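Local coordinates for protein probable endonuclease 4 (Thermotoga maritima, PDB 4HNO) that probably cleaves DNA at apurinic or apyrimidinic sites during base excision repair, using a cluster of three metal ions, at residues A[36-47]-A[93-104]. Numbering follows the deposited sequence. Where two conformers were deposited one is given.
Sequences PHNARSWSAKLP and LLKKEVEICRKL
His37 NE2 donates to Glu97 OE1 at 2.8 Å, meeting the lone pair that faces away from the carboxylate's other oxygen, with ring and carboxylate planes 32° apart. The imidazole gets there because, with chi1 at 55°, CG is tucked over the backbone, flanked by both its N and its C, which swings the ring back toward the helix. Its far nitrogen, ND1, accepts the backbone N-H of Ala39 at 3.1 Å, so both ring nitrogens are engaged and the ring's rotation is fixed. The buried Glu97 carboxylate is gripped further by Ser73 OG on OE2 and the Gly74 backbone N on OE1, which ties the loop to the chain just past the zinc ligand His72.

From the helix, Ile100 reaches in between the two ends of the loop segment: its CG2 lies 3.8 Å from Pro36 CB and also packs on Pro47 CD, while Leu46 CD2 lies against its CG1. Leu93 fills the other end, its CD1 3.9 Å from Ala44 CB and its CD2 near Trp42 CE3.

Two lysines take loop carbonyls in different ways. Lys96 curls through three successive bends so that NZ meets Ala44 O at 2.8 Å, almost straight down the C=O axis (174°). Lys103, by contrast, is fully extended; NZ reaches Pro47 O at 2.8 Å, lying in the carbonyl plane, and also forms a salt bridge with Asp49 at the start of helix 49-61. Beside it, Pro47 CG rests 3.8 Å from Leu104 CD2.

The contact packs a TIM-barrel beta-alpha loop, joining strand 31-34 to helix 49-61, on outer helix 84-104, in the xylose isomerase-like barrel of endonuclease IV.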
loop_
_atom_site.group_PDB
_atom_site.type_symbol
_atom_site.label_atom_id
_atom_site.label_comp_id
_atom_site.label_asym_id
_atom_site.label_seq_id
_atom_site.Cartn_x
_atom_site.Cartn_y
_atom_site.Cartn_z
ATOM N N PRO A 36 -11.034 -1.256 -4.809
ATOM C CA PRO A 36 -11.924 -0.391 -5.600
ATOM C C PRO A 36 -13.159 -1.118 -6.114
ATOM O O PRO A 36 -14.018 -0.490 -6.707
ATOM C CB PRO A 36 -11.025 0.075 -6.759
ATOM C CG PRO A 36 -9.835 -0.825 -6.738
ATOM C CD PRO A 36 -9.895 -1.739 -5.600
ATOM N N HIS A 37 -13.224 -2.423 -5.912
ATOM C CA HIS A 37 -14.261 -3.271 -6.460
ATOM C C HIS A 37 -14.071 -4.644 -5.838
ATOM O O HIS A 37 -13.073 -4.900 -5.161
ATOM C CB HIS A 37 -14.125 -3.361 -7.993
ATOM C CG HIS A 37 -12.771 -3.809 -8.441
ATOM N ND1 HIS A 37 -12.326 -5.106 -8.327
ATOM C CD2 HIS A 37 -11.749 -3.103 -8.971
ATOM C CE1 HIS A 37 -11.079 -5.166 -8.762
ATOM N NE2 HIS A 37 -10.701 -3.964 -9.151
ATOM N N ASN A 38 -15.018 -5.528 -6.118
ATOM C CA ASN A 38 -14.900 -6.927 -5.738
ATOM C C ASN A 38 -14.954 -7.830 -6.967
ATOM O O ASN A 38 -15.491 -8.940 -6.916
ATOM C CB ASN A 38 -16.022 -7.293 -4.774
ATOM C CG ASN A 38 -17.346 -7.503 -5.480
ATOM O OD1 ASN A 38 -17.806 -6.640 -6.232
ATOM N ND2 ASN A 38 -17.951 -8.669 -5.267
ATOM N N ALA A 39 -14.415 -7.357 -8.078
ATOM C CA ALA A 39 -14.446 -8.142 -9.308
ATOM C C ALA A 39 -13.621 -9.430 -9.197
ATOM O O ALA A 39 -12.557 -9.450 -8.599
ATOM C CB ALA A 39 -13.962 -7.296 -10.476
ATOM N N ARG A 40 -14.100 -10.501 -9.811
ATOM C CA ARG A 40 -13.349 -11.745 -9.823
ATOM C C ARG A 40 -12.717 -11.988 -11.160
ATOM O O ARG A 40 -12.129 -13.046 -11.381
ATOM C CB ARG A 40 -14.250 -12.901 -9.468
ATOM C CG ARG A 40 -14.426 -13.000 -7.996
ATOM C CD ARG A 40 -15.773 -13.544 -7.687
ATOM N NE ARG A 40 -15.870 -14.969 -7.968
ATOM C CZ ARG A 40 -16.935 -15.698 -7.661
ATOM N NH1 ARG A 40 -17.990 -15.121 -7.099
ATOM N NH2 ARG A 40 -16.952 -17.006 -7.900
ATOM N N SER A 41 -12.866 -11.047 -12.070
ATOM C CA SER A 41 -12.246 -11.193 -13.380
ATOM C C SER A 41 -11.848 -9.798 -13.869
ATOM O O SER A 41 -11.552 -8.903 -13.066
ATOM C CB SER A 41 -13.153 -11.979 -14.365
ATOM O OG SER A 41 -12.535 -12.250 -15.638
ATOM N N TRP A 42 -11.814 -9.646 -15.178
ATOM C CA TRP A 42 -11.113 -8.545 -15.777
ATOM C C TRP A 42 -11.954 -7.288 -15.986
ATOM O O TRP A 42 -11.434 -6.304 -16.491
ATOM C CB TRP A 42 -10.522 -9.024 -17.087
ATOM C CG TRP A 42 -9.434 -10.026 -16.910
ATOM C CD1 TRP A 42 -9.446 -11.333 -17.289
ATOM C CD2 TRP A 42 -8.162 -9.784 -16.317
ATOM N NE1 TRP A 42 -8.253 -11.909 -16.985
ATOM C CE2 TRP A 42 -7.443 -10.978 -16.391
ATOM C CE3 TRP A 42 -7.551 -8.657 -15.755
ATOM C CZ2 TRP A 42 -6.144 -11.096 -15.904
ATOM C CZ3 TRP A 42 -6.271 -8.775 -15.279
ATOM C CH2 TRP A 42 -5.573 -9.984 -15.365
ATOM N N SER A 43 -13.207 -7.300 -15.561
ATOM C CA SER A 43 -14.055 -6.121 -15.645
ATOM C C SER A 43 -14.541 -5.739 -14.257
ATOM O O SER A 43 -14.756 -6.598 -13.401
ATOM C CB SER A 43 -15.230 -6.352 -16.583
ATOM O OG SER A 43 -16.038 -7.403 -16.118
ATOM N N ALA A 44 -14.678 -4.446 -14.027
ATOM C CA ALA A 44 -15.177 -3.951 -12.760
ATOM C C ALA A 44 -16.147 -2.802 -13.021
ATOM O O ALA A 44 -15.906 -1.927 -13.852
ATOM C CB ALA A 44 -14.044 -3.453 -11.867
ATOM N N LYS A 45 -17.221 -2.786 -12.262
ATOM C CA LYS A 45 -18.155 -1.674 -12.294
ATOM C C LYS A 45 -17.596 -0.460 -11.572
ATOM O O LYS A 45 -16.764 -0.544 -10.655
ATOM C CB LYS A 45 -19.469 -2.062 -11.630
ATOM C CG LYS A 45 -20.248 -3.109 -12.395
ATOM C CD LYS A 45 -21.593 -3.390 -11.746
ATOM C CE LYS A 45 -22.052 -4.809 -12.036
ATOM N NZ LYS A 45 -23.472 -5.039 -11.664
ATOM N N LEU A 46 -18.093 0.689 -11.995
ATOM C CA LEU A 46 -17.922 1.912 -11.242
ATOM C C LEU A 46 -18.908 1.952 -10.078
ATOM O O LEU A 46 -20.012 1.426 -10.182
ATOM C CB LEU A 46 -18.235 3.142 -12.090
ATOM C CG LEU A 46 -17.298 3.400 -13.248
ATOM C CD1 LEU A 46 -17.857 4.556 -14.055
ATOM C CD2 LEU A 46 -15.925 3.758 -12.759
ATOM N N PRO A 47 -18.573 2.685 -9.019
ATOM C CA PRO A 47 -19.623 3.048 -8.066
ATOM C C PRO A 47 -20.685 3.869 -8.781
ATOM O O PRO A 47 -20.364 4.652 -9.671
ATOM C CB PRO A 47 -18.887 3.906 -7.034
ATOM C CG PRO A 47 -17.725 4.432 -7.719
ATOM C CD PRO A 47 -17.302 3.354 -8.718
ATOM N N LEU A 93 -7.897 -3.011 -16.852
ATOM C CA LEU A 93 -8.519 -3.021 -15.541
ATOM C C LEU A 93 -7.890 -1.956 -14.640
ATOM O O LEU A 93 -8.587 -1.324 -13.858
ATOM C CB LEU A 93 -8.463 -4.409 -14.897
ATOM C CG LEU A 93 -9.182 -4.523 -13.551
ATOM C CD1 LEU A 93 -10.631 -4.121 -13.629
ATOM C CD2 LEU A 93 -9.028 -5.936 -13.019
ATOM N N LEU A 94 -6.581 -1.737 -14.766
ATOM C CA LEU A 94 -5.953 -0.687 -13.966
ATOM C C LEU A 94 -6.486 0.692 -14.355
ATOM O O LEU A 94 -6.704 1.526 -13.478
ATOM C CB LEU A 94 -4.440 -0.784 -14.096
ATOM C CG LEU A 94 -3.644 0.066 -13.117
ATOM C CD1 LEU A 94 -3.960 -0.235 -11.690
ATOM C CD2 LEU A 94 -2.150 -0.140 -13.361
ATOM N N LYS A 95 -6.726 0.932 -15.645
ATOM C CA LYS A 95 -7.363 2.183 -16.047
ATOM C C LYS A 95 -8.723 2.330 -15.370
ATOM O O LYS A 95 -9.070 3.406 -14.886
ATOM C CB LYS A 95 -7.557 2.271 -17.561
ATOM C CG LYS A 95 -6.330 2.468 -18.416
ATOM C CD LYS A 95 -6.643 2.357 -19.916
ATOM C CE LYS A 95 -5.416 2.424 -20.767
ATOM N NZ LYS A 95 -5.748 2.123 -22.178
ATOM N N LYS A 96 -9.514 1.256 -15.372
ATOM C CA LYS A 96 -10.803 1.288 -14.695
ATOM C C LYS A 96 -10.645 1.563 -13.193
ATOM O O LYS A 96 -11.390 2.348 -12.632
ATOM C CB LYS A 96 -11.558 -0.019 -14.957
ATOM C CG LYS A 96 -12.773 -0.248 -14.079
ATOM C CD LYS A 96 -13.845 0.830 -14.060
ATOM C CE LYS A 96 -14.502 1.102 -15.390
ATOM N NZ LYS A 96 -15.168 -0.113 -15.921
ATOM N N GLU A 97 -9.653 0.937 -12.552
ATOM C CA GLU A 97 -9.447 1.221 -11.135
ATOM C C GLU A 97 -9.090 2.683 -10.899
ATOM O O GLU A 97 -9.554 3.267 -9.921
ATOM C CB GLU A 97 -8.366 0.303 -10.573
ATOM C CG GLU A 97 -8.782 -1.143 -10.502
ATOM C CD GLU A 97 -7.680 -2.022 -9.860
ATOM O OE1 GLU A 97 -7.999 -3.125 -9.398
ATOM O OE2 GLU A 97 -6.508 -1.566 -9.857
ATOM N N VAL A 98 -8.283 3.270 -11.770
ATOM C CA VAL A 98 -8.008 4.703 -11.663
ATOM C C VAL A 98 -9.297 5.504 -11.763
ATOM O O VAL A 98 -9.512 6.447 -11.008
ATOM C CB VAL A 98 -6.973 5.141 -12.721
ATOM C CG1 VAL A 98 -6.919 6.663 -12.826
ATOM C CG2 VAL A 98 -5.604 4.566 -12.387
ATOM N N GLU A 99 -10.170 5.131 -12.698
ATOM C CA GLU A 99 -11.412 5.841 -12.847
ATOM C C GLU A 99 -12.355 5.640 -11.663
ATOM O O GLU A 99 -13.097 6.567 -11.315
ATOM C CB GLU A 99 -12.021 5.516 -14.191
ATOM C CG GLU A 99 -11.138 6.110 -15.350
ATOM C CD GLU A 99 -10.972 7.665 -15.275
ATOM O OE1 GLU A 99 -12.007 8.366 -15.203
ATOM O OE2 GLU A 99 -9.842 8.189 -15.268
ATOM N N ILE A 100 -12.337 4.473 -11.032
ATOM C CA ILE A 100 -13.080 4.279 -9.803
ATOM C C ILE A 100 -12.566 5.234 -8.728
ATOM O O ILE A 100 -13.347 5.908 -8.047
ATOM C CB ILE A 100 -12.990 2.809 -9.319
ATOM C CG1 ILE A 100 -13.756 1.883 -10.261
ATOM C CG2 ILE A 100 -13.489 2.691 -7.893
ATOM C CD1 ILE A 100 -13.424 0.415 -10.127
ATOM N N CYS A 101 -11.241 5.273 -8.557
ATOM C CA CYS A 101 -10.670 6.204 -7.597
ATOM C C CYS A 101 -11.111 7.624 -7.891
ATOM O O CYS A 101 -11.523 8.356 -6.998
ATOM C CB CYS A 101 -9.142 6.131 -7.620
ATOM S SG CYS A 101 -8.440 4.619 -6.958
ATOM N N ARG A 102 -11.009 8.023 -9.154
ATOM C CA ARG A 102 -11.337 9.388 -9.541
ATOM C C ARG A 102 -12.804 9.689 -9.214
ATOM O O ARG A 102 -13.113 10.774 -8.747
ATOM C CB ARG A 102 -11.008 9.567 -11.035
ATOM C CG ARG A 102 -11.209 10.932 -11.643
ATOM C CD ARG A 102 -10.125 11.986 -11.372
ATOM N NE ARG A 102 -10.173 12.446 -9.995
ATOM C CZ ARG A 102 -11.039 13.347 -9.545
ATOM N NH1 ARG A 102 -10.995 13.685 -8.263
ATOM N NH2 ARG A 102 -11.945 13.926 -10.343
ATOM N N LYS A 103 -13.713 8.743 -9.437
ATOM C CA LYS A 103 -15.127 8.970 -9.156
ATOM C C LYS A 103 -15.392 9.114 -7.654
ATOM O O LYS A 103 -16.225 9.922 -7.247
ATOM C CB LYS A 103 -15.978 7.871 -9.778
ATOM C CG LYS A 103 -17.457 8.192 -9.702
ATOM C CD LYS A 103 -18.323 7.292 -10.540
ATOM C CE LYS A 103 -19.788 7.721 -10.415
ATOM N NZ LYS A 103 -20.689 6.925 -11.263
ATOM N N LEU A 104 -14.695 8.318 -6.844
ATOM C CA LEU A 104 -14.807 8.399 -5.394
ATOM C C LEU A 104 -14.089 9.603 -4.782
ATOM O O LEU A 104 -14.380 9.959 -3.642
ATOM C CB LEU A 104 -14.256 7.126 -4.746
ATOM C CG LEU A 104 -15.029 5.846 -5.018
ATOM C CD1 LEU A 104 -14.284 4.655 -4.433
ATOM C CD2 LEU A 104 -16.456 5.908 -4.479
#